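Local coordinates for protein Rho guanyl nucleotide exchange factor (Rom2), putative (Aspergillus fumigatus Af293, PDB 5O51) that probably acts, as a whole, as a guanyl-nucleotide exchange factor for Rho-type GTPases, and is represented here by its CNH domain, a beta-propeller, at residues E234-E239 / F273-P278; L281-N286 / I317-E322. All blocks are in the same frame, centred on the assembly; numbering follows the deposited sequence.

Contact 1: E234-E239 / F273-P278; sequences ERMNGE and FALSYP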
loop_
_atom_site.group_PDB
_atom_site.type_symbol
_atom_site.label_atom_id
_atom_site.label_comp_id
_atom_site.label_asym_id
_atom_site.label_seq_id
_atom_site.Cartn_x
_atom_site.Cartn_y
_atom_site.Cartn_z
ATOM N N GLU A 234 0.081 11.525 4.488
ATOM C CA GLU A 234 -1.049 11.415 5.398
ATOM C C GLU A 234 -1.544 12.801 5.808
ATOM O O GLU A 234 -0.763 13.645 6.253
ATOM C CB GLU A 234 -0.597 10.640 6.625
ATOM C CG GLU A 234 -1.715 10.324 7.598
ATOM C CD GLU A 234 -2.187 8.865 7.649
ATOM O OE1 GLU A 234 -1.745 7.952 6.882
ATOM O OE2 GLU A 234 -3.052 8.660 8.521
ATOM N N ARG A 235 -2.853 13.015 5.725
ATOM C CA ARG A 235 -3.483 14.275 6.145
ATOM C C ARG A 235 -3.622 14.285 7.656
ATOM O O ARG A 235 -4.031 13.304 8.245
ATOM C CB ARG A 235 -4.838 14.375 5.465
ATOM C CG ARG A 235 -5.611 15.656 5.732
ATOM C CD ARG A 235 -6.551 16.001 4.566
ATOM N NE ARG A 235 -7.092 17.360 4.643
ATOM C CZ ARG A 235 -6.372 18.489 4.551
ATOM N NH1 ARG A 235 -5.044 18.478 4.396
ATOM N NH2 ARG A 235 -6.980 19.663 4.636
ATOM N N MET A 236 -3.251 15.374 8.319
ATOM C CA MET A 236 -3.624 15.560 9.759
ATOM C C MET A 236 -4.029 17.021 10.028
ATOM O O MET A 236 -3.185 17.915 9.985
ATOM C CB MET A 236 -2.483 15.149 10.689
ATOM C CG MET A 236 -1.726 13.890 10.258
ATOM S SD MET A 236 -0.449 13.415 11.424
ATOM C CE MET A 236 -1.380 13.049 12.924
ATOM N N ASN A 237 -5.322 17.270 10.255
ATOM C CA ASN A 237 -5.863 18.649 10.299
ATOM C C ASN A 237 -5.670 19.236 8.901
ATOM O O ASN A 237 -5.867 18.520 7.906
ATOM C CB ASN A 237 -5.140 19.513 11.362
ATOM C CG ASN A 237 -4.886 18.758 12.645
ATOM O OD1 ASN A 237 -3.766 18.798 13.200
ATOM N ND2 ASN A 237 -5.919 18.044 13.126
ATOM N N GLY A 238 -5.233 20.489 8.805
ATOM C CA GLY A 238 -4.743 21.003 7.512
ATOM C C GLY A 238 -3.236 20.961 7.295
ATOM O O GLY A 238 -2.723 21.780 6.537
ATOM N N GLU A 239 -2.524 20.047 7.972
ATOM C CA GLU A 239 -1.105 19.743 7.658
ATOM C C GLU A 239 -1.038 18.340 6.995
ATOM O O GLU A 239 -1.856 17.487 7.285
ATOM C CB GLU A 239 -0.224 19.754 8.934
ATOM C CG GLU A 239 -0.369 20.948 9.884
ATOM C CD GLU A 239 0.341 20.758 11.249
ATOM O OE1 GLU A 239 0.435 19.619 11.800
ATOM O OE2 GLU A 239 0.813 21.785 11.791
ATOM N N PHE A 273 4.694 2.651 5.599
ATOM C CA PHE A 273 4.395 3.418 6.785
ATOM C C PHE A 273 2.939 3.204 7.210
ATOM O O PHE A 273 2.096 2.984 6.383
ATOM C CB PHE A 273 4.587 4.946 6.493
ATOM C CG PHE A 273 6.027 5.362 6.311
ATOM C CD1 PHE A 273 6.645 5.243 5.086
ATOM C CD2 PHE A 273 6.767 5.780 7.378
ATOM C CE1 PHE A 273 7.979 5.594 4.925
ATOM C CE2 PHE A 273 8.102 6.121 7.249
ATOM C CZ PHE A 273 8.703 6.024 6.022
ATOM N N ALA A 274 2.670 3.312 8.498
ATOM C CA ALA A 274 1.335 3.429 9.022
ATOM C C ALA A 274 1.240 4.358 10.217
ATOM O O ALA A 274 2.168 4.419 11.066
ATOM C CB ALA A 274 0.855 2.071 9.428
ATOM N N LEU A 275 0.109 5.054 10.300
ATOM C CA LEU A 275 -0.190 5.946 11.431
ATOM C C LEU A 275 -1.276 5.365 12.352
ATOM O O LEU A 275 -2.376 5.039 11.917
ATOM C CB LEU A 275 -0.540 7.323 10.885
ATOM C CG LEU A 275 -0.925 8.427 11.882
ATOM C CD1 LEU A 275 0.090 8.636 13.013
ATOM C CD2 LEU A 275 -1.154 9.717 11.116
ATOM N N SER A 276 -0.948 5.173 13.623
ATOM C CA SER A 276 -1.930 4.807 14.663
ATOM C C SER A 276 -1.727 5.696 15.900
ATOM O O SER A 276 -1.040 5.315 16.868
ATOM C CB SER A 276 -1.822 3.335 14.998
ATOM O OG SER A 276 -2.875 2.978 15.828
ATOM N N TYR A 277 -2.320 6.881 15.847
ATOM C CA TYR A 277 -2.105 7.980 16.847
ATOM C C TYR A 277 -2.004 7.446 18.271
ATOM O O TYR A 277 -2.792 6.584 18.629
ATOM C CB TYR A 277 -3.167 9.097 16.726
ATOM C CG TYR A 277 -2.680 10.428 17.348
ATOM C CD1 TYR A 277 -2.694 10.599 18.744
ATOM C CD2 TYR A 277 -2.206 11.508 16.550
ATOM C CE1 TYR A 277 -2.232 11.763 19.329
ATOM C CE2 TYR A 277 -1.736 12.693 17.164
ATOM C CZ TYR A 277 -1.747 12.779 18.554
ATOM O OH TYR A 277 -1.314 13.879 19.256
ATOM N N PRO A 278 -1.014 7.857 19.090
ATOM C CA PRO A 278 0.024 8.847 18.813
ATOM C C PRO A 278 1.308 8.248 18.151
ATOM O O PRO A 278 2.385 8.849 18.286
ATOM C CB PRO A 278 0.338 9.360 20.238
ATOM C CG PRO A 278 0.229 8.134 21.048
ATOM C CD PRO A 278 -0.814 7.258 20.428
HETATM O O HOH W 1 -1.626 4.766 8.124
#

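Contact 2: L281-N286 / I317-E322; sequences LAFEPN and ILYAYE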
loop_
_atom_site.group_PDB
_atom_site.type_symbol
_atom_site.label_atom_id
_atom_site.label_comp_id
_atom_site.label_asym_id
_atom_site.label_seq_id
_atom_site.Cartn_x
_atom_site.Cartn_y
_atom_site.Cartn_z
ATOM N N LEU A 281 4.656 4.366 12.504
ATOM C CA LEU A 281 5.415 3.122 12.378
ATOM C C LEU A 281 6.068 3.059 10.992
ATOM O O LEU A 281 5.391 3.227 9.990
ATOM C CB LEU A 281 4.505 1.929 12.534
ATOM C CG LEU A 281 3.888 1.682 13.943
ATOM C CD1 LEU A 281 2.597 2.453 14.097
ATOM C CD2 LEU A 281 3.587 0.229 14.206
ATOM N N ALA A 282 7.380 2.858 10.945
ATOM C CA ALA A 282 8.129 2.691 9.675
ATOM C C ALA A 282 8.542 1.245 9.501
ATOM O O ALA A 282 9.270 0.734 10.342
ATOM C CB ALA A 282 9.363 3.580 9.712
ATOM N N PHE A 283 8.102 0.551 8.421
ATOM C CA PHE A 283 8.502 -0.868 8.221
ATOM C C PHE A 283 9.675 -0.931 7.248
ATOM O O PHE A 283 9.554 -0.392 6.146
ATOM C CB PHE A 283 7.282 -1.642 7.607
ATOM C CG PHE A 283 6.124 -1.764 8.554
ATOM C CD1 PHE A 283 5.309 -0.686 8.841
ATOM C CD2 PHE A 283 5.872 -2.929 9.189
ATOM C CE1 PHE A 283 4.282 -0.808 9.787
ATOM C CE2 PHE A 283 4.823 -3.076 10.092
ATOM C CZ PHE A 283 4.043 -2.014 10.395
ATOM N N GLU A 284 10.754 -1.625 7.625
ATOM C CA GLU A 284 11.931 -1.874 6.785
ATOM C C GLU A 284 12.135 -3.390 6.827
ATOM O O GLU A 284 11.650 -4.039 7.740
ATOM C CB GLU A 284 13.157 -1.189 7.450
ATOM C CG GLU A 284 14.312 -1.169 6.595
ATOM C CD GLU A 284 15.611 -1.704 7.135
ATOM O OE1 GLU A 284 15.858 -2.871 7.547
ATOM O OE2 GLU A 284 16.439 -0.861 6.964
ATOM N N PRO A 285 12.913 -3.985 5.887
ATOM C CA PRO A 285 12.980 -5.459 5.918
ATOM C C PRO A 285 13.455 -6.097 7.225
ATOM O O PRO A 285 12.985 -7.197 7.569
ATOM C CB PRO A 285 13.916 -5.775 4.730
ATOM C CG PRO A 285 13.516 -4.733 3.740
ATOM C CD PRO A 285 13.481 -3.485 4.621
ATOM N N ASN A 286 14.325 -5.429 7.980
ATOM C CA ASN A 286 14.905 -6.035 9.194
ATOM C C ASN A 286 14.363 -5.453 10.461
ATOM O O ASN A 286 14.643 -5.962 11.537
ATOM C CB ASN A 286 16.445 -5.934 9.225
ATOM C CG ASN A 286 17.106 -6.699 8.111
ATOM O OD1 ASN A 286 17.911 -6.155 7.348
ATOM N ND2 ASN A 286 16.765 -7.935 7.984
ATOM N N ILE A 317 -3.143 -2.958 12.016
ATOM C CA ILE A 317 -2.089 -3.062 10.991
ATOM C C ILE A 317 -1.715 -4.519 10.900
ATOM O O ILE A 317 -1.285 -5.120 11.876
ATOM C CB ILE A 317 -0.839 -2.238 11.397
ATOM C CG1 ILE A 317 -1.269 -0.807 11.635
ATOM C CG2 ILE A 317 0.239 -2.320 10.313
ATOM C CD1 ILE A 317 -0.315 -0.019 12.519
ATOM N N LEU A 318 -1.885 -5.089 9.712
ATOM C CA LEU A 318 -1.472 -6.461 9.438
ATOM C C LEU A 318 -0.093 -6.477 8.729
ATOM O O LEU A 318 0.171 -5.663 7.792
ATOM C CB LEU A 318 -2.559 -7.148 8.592
ATOM C CG LEU A 318 -3.968 -7.182 9.191
ATOM C CD1 LEU A 318 -5.005 -7.708 8.251
ATOM C CD2 LEU A 318 -3.886 -8.079 10.422
ATOM N N TYR A 319 0.769 -7.403 9.160
ATOM C CA TYR A 319 2.106 -7.519 8.600
ATOM C C TYR A 319 2.577 -8.958 8.659
ATOM O O TYR A 319 1.961 -9.741 9.328
ATOM C CB TYR A 319 3.093 -6.539 9.295
ATOM C CG TYR A 319 3.531 -6.947 10.681
ATOM C CD1 TYR A 319 2.689 -6.815 11.763
ATOM C CD2 TYR A 319 4.785 -7.525 10.907
ATOM C CE1 TYR A 319 3.065 -7.234 13.045
ATOM C CE2 TYR A 319 5.192 -7.920 12.182
ATOM C CZ TYR A 319 4.316 -7.742 13.261
ATOM O OH TYR A 319 4.681 -8.124 14.573
ATOM N N ALA A 320 3.583 -9.303 7.828
ATOM C CA ALA A 320 4.226 -10.614 7.827
ATOM C C ALA A 320 5.719 -10.574 8.118
ATOM O O ALA A 320 6.376 -9.590 7.806
ATOM C CB ALA A 320 3.978 -11.318 6.473
ATOM N N TYR A 321 6.237 -11.661 8.659
ATOM C CA TYR A 321 7.669 -11.823 8.922
ATOM C C TYR A 321 8.068 -13.309 8.860
ATOM O O TYR A 321 7.222 -14.198 9.099
ATOM C CB TYR A 321 8.050 -11.153 10.260
ATOM C CG TYR A 321 7.422 -11.791 11.502
ATOM C CD1 TYR A 321 6.239 -11.320 11.988
ATOM C CD2 TYR A 321 8.039 -12.822 12.202
ATOM C CE1 TYR A 321 5.650 -11.855 13.093
ATOM C CE2 TYR A 321 7.430 -13.398 13.320
ATOM C CZ TYR A 321 6.225 -12.899 13.737
ATOM O OH TYR A 321 5.534 -13.353 14.844
ATOM N N GLU A 322 9.341 -13.581 8.540
ATOM C CA GLU A 322 9.911 -14.962 8.560
ATOM C C GLU A 322 10.341 -15.312 9.964
ATOM O O GLU A 322 10.969 -14.520 10.643
ATOM C CB GLU A 322 11.205 -15.090 7.761
ATOM C CG GLU A 322 11.096 -14.843 6.305
ATOM C CD GLU A 322 12.401 -15.022 5.515
ATOM O OE1 GLU A 322 13.464 -15.410 6.114
ATOM O OE2 GLU A 322 12.326 -14.738 4.278
#

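Contact 1: E234-E239 / F273-P278
L275 meets both M236 and E234 with one methyl, CD2. M236 comes to it tip to tip, with both M236 SD and M236 CE 3.8 Å from L275 CD2, and the bend at the end of the methionine (chi3 63°) carries CE on to the edge of the Y277 ring, 4.0 Å from Y277 CD2 and near the ring plane. E234 crosses L275 obliquely: its carboxylate also lies along L275 CB, with E234 OE2 3.4 Å from L275 CD2, a van der Waals contact. L275 holds CG anti to its backbone N (chi1 179°), which extends the side chain toward the other strand.

The polar end of E234 is held from its own strand, where OE1 is hydrogen-bonded to H232 NE2. A water accepts a bond from L275 N at 2.8 Å and gives only a weak one to E234 OE1, bridging the segments loosely. M236 opens the type II' turn M236-E239 that closes the hairpin between strands 230-236 and 239-244, with M236 N bonded to E239 O at 2.7 Å; F250 and I293 touch the methionine. No direct hydrogen bond joins the segments: this is side-chain packing at the surface between the innermost strands of successive four-stranded blades of a beta-propeller.

Contact 2: L281-N286 / I317-E322
This is a buried, wholly apolar contact between two blades of the propeller, made by strand 279-284 of one antiparallel sheet and strand 317-323 of the next. F283 and L281 face I317 and Y319 across a gap too wide for backbone bonding: the axes of segments 281-284 and 317-322 approach to 10.4 Å and run in roughly the same direction, 30° apart. Side chains alone fill the distance.

F283 and I317 carry most of the contact. The phenylalanine ring reaches over with the far end, F283 CZ lying 3.8 Å from the branch methyl CG2 of I317, while the neighbouring CE2 comes to 4.0 Å from Y319 CB. The ring therefore rests against the root of the tyrosine, and the two side chains cross at about a right angle without stacking. Y319 has CG between its backbone N and carbonyl carbon (chi1 75°), a choice that swings its ring to one side of F283 and toward strand 327-333, where A331 and L333 touch it.

I317 divides its two branches between two partners. CG2 takes the phenylalanine; the other branch ends in CD1, which meets L281 CD1 at 4.1 Å as the two side chains cross obliquely. L281 also touches L333, and F283 also touches I307 and M309 of strand 307-312, so the second sheet supplies three strands to this apolar layer.

Farther along the first segment, E284 OE1 accepts a bond from N286 N at 3.0 Å through its anti lone pair, tying the carboxylate to the backbone two residues on, and E284 OE2 is bonded to N269 N. Here the second strands, counted outward from the propeller axis, of adjacent blades pack through apolar side chains, the interblade packing of a beta-propeller.

In the fold
The centres of contacts 1 and 2 lie about 19 Å apart, and the chain completes contact 1 before it begins contact 2. They share the sheet formed by strands 272-276, 279-284, 287-292 and 298-303: contact 1 joins its first strand to the preceding blade, contact 2 its second strand to the following one. Within the shared blade the two strands are neighbours, linked by a probable hydrogen bond from L281 N to A274 O, and A274 CB also packs on I317 CD1. The following blade pairs the N-terminal strand 8-12 with three C-terminal strands, so contact 2 leads into the blade that closes the seven-bladed ring of the CNH domain.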